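Side-chain contact in rubber oxygenase (Streptomyces sp., PDB 5O1L), which cleaves the carbon-carbon backbone of poly(cis-1,4-isoprene) rubber by adding oxygen across its double bonds, using a non-covalently bound b-type heme: residues A64-D68 with R69-P73. Residues are numbered along the deposited sequence; the frame is centred on the assembly and turned at random.
Sequences AAVID and RGEVP
R69 doubles back over A65 and V66: its chain bends about CG-CD (chi3 -49°), bringing the A65 carbonyl oxygen over one guanidinium face, offset toward its rim, with R69 NH2 3.4 Å from A65 CB and R69 NH1 3.8 Å from V66 CG2. E71, extended beyond CG, meets the same group side-on. R69 NE bonds E71 OE2 at 2.9 Å from well above the carboxylate plane, while R69 NH1 reaches the syn side of E71 OE1 at 2.7 Å, completing a salt bridge; both oxygens lie close to the guanidinium plane. R69 NH2 forms a salt bridge with D96. With an alanine at E71, R69 NE and NH1 would lose both carboxylate partners and the guanidinium would probably be less firmly fixed in its rotation over V66. V66 CG1, anti to its own nitrogen (chi1 170°), lies 4.0 Å from E71 CB. V72 CG2 packs at 3.7 Å against I67 CG1, the two side chains running alongside each other; I67 also rests on A200 and H203 of helix 187-204. A water links I67 O to V72 N. With G70 at positive phi, E71 N bonding V66 O and G70 N bonding I67 O, this is a Schellman motif, ending helix 59-68 and turning the chain into helix 72-79.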
loop_
_atom_site.group_PDB
_atom_site.type_symbol
_atom_site.label_atom_id
_atom_site.label_comp_id
_atom_site.label_asym_id
_atom_site.label_seq_id
_atom_site.Cartn_x
_atom_site.Cartn_y
_atom_site.Cartn_z
ATOM N N ALA A 64 20.226 6.195 10.431
ATOM C CA ALA A 64 21.464 5.467 10.543
ATOM C C ALA A 64 22.126 5.903 11.865
ATOM O O ALA A 64 22.592 5.023 12.595
ATOM C CB ALA A 64 22.365 5.781 9.362
ATOM N N ALA A 65 22.112 7.187 12.170
ATOM C CA ALA A 65 22.746 7.728 13.408
ATOM C C ALA A 65 22.005 7.263 14.640
ATOM O O ALA A 65 22.636 6.770 15.606
ATOM C CB ALA A 65 22.825 9.215 13.375
ATOM N N VAL A 66 20.672 7.303 14.612
ATOM C CA VAL A 66 19.861 6.808 15.709
ATOM C C VAL A 66 20.144 5.333 16.007
ATOM O O VAL A 66 20.378 4.952 17.176
ATOM C CB VAL A 66 18.362 7.093 15.453
ATOM C CG1 VAL A 66 17.475 6.380 16.465
ATOM C CG2 VAL A 66 18.143 8.616 15.442
ATOM N N ILE A 67 20.233 4.498 14.999
ATOM C CA ILE A 67 20.483 3.108 15.178
ATOM C C ILE A 67 21.931 2.902 15.754
ATOM O O ILE A 67 22.097 2.213 16.751
ATOM C CB ILE A 67 20.308 2.327 13.880
ATOM C CG1 ILE A 67 18.812 2.285 13.541
ATOM C CG2 ILE A 67 20.821 0.922 14.015
ATOM C CD1 ILE A 67 18.522 1.943 12.078
ATOM N N ASP A 68 22.890 3.544 15.112
ATOM C CA ASP A 68 24.314 3.403 15.503
ATOM C C ASP A 68 24.596 3.955 16.909
ATOM O O ASP A 68 25.549 3.520 17.535
ATOM C CB ASP A 68 25.215 4.062 14.448
ATOM C CG ASP A 68 25.254 3.276 13.136
ATOM O OD1 ASP A 68 24.825 2.099 13.119
ATOM O OD2 ASP A 68 25.699 3.827 12.099
ATOM N N ARG A 69 23.825 4.932 17.389
ATOM C CA ARG A 69 23.973 5.451 18.761
ATOM C C ARG A 69 23.235 4.651 19.788
ATOM O O ARG A 69 23.339 4.988 20.981
ATOM C CB ARG A 69 23.562 6.919 18.862
ATOM C CG ARG A 69 24.468 7.871 18.093
ATOM C CD ARG A 69 24.234 9.360 18.368
ATOM N NE ARG A 69 22.797 9.692 18.273
ATOM C CZ ARG A 69 22.172 10.399 17.313
ATOM N NH1 ARG A 69 20.846 10.526 17.374
ATOM N NH2 ARG A 69 22.788 11.019 16.301
ATOM N N GLY A 70 22.568 3.555 19.423
ATOM C CA GLY A 70 21.850 2.713 20.344
ATOM C C GLY A 70 20.579 3.322 20.902
ATOM O O GLY A 70 20.079 2.922 21.947
ATOM N N GLU A 71 19.984 4.252 20.151
ATOM C CA GLU A 71 18.839 5.010 20.625
ATOM C C GLU A 71 17.490 4.406 20.215
ATOM O O GLU A 71 16.460 4.940 20.669
ATOM C CB GLU A 71 18.933 6.426 20.165
ATOM C CG GLU A 71 20.068 7.136 20.853
ATOM C CD GLU A 71 20.436 8.432 20.239
ATOM O OE1 GLU A 71 19.804 8.852 19.250
ATOM O OE2 GLU A 71 21.399 9.055 20.741
ATOM N N VAL A 72 17.461 3.271 19.525
ATOM C CA VAL A 72 16.183 2.741 19.065
ATOM C C VAL A 72 15.231 2.381 20.215
ATOM O O VAL A 72 14.050 2.760 20.173
ATOM C CB VAL A 72 16.333 1.622 18.010
ATOM C CG1 VAL A 72 14.998 0.956 17.682
ATOM C CG2 VAL A 72 16.942 2.240 16.745
ATOM N N PRO A 73 15.690 1.672 21.260
ATOM C CA PRO A 73 14.673 1.280 22.283
ATOM C C PRO A 73 13.987 2.504 22.959
ATOM O O PRO A 73 12.760 2.514 23.100
ATOM C CB PRO A 73 15.522 0.437 23.282
ATOM C CG PRO A 73 16.611 -0.120 22.433
ATOM C CD PRO A 73 16.980 0.961 21.441
HETATM O O HOH W 1 19.745 1.470 18.404
#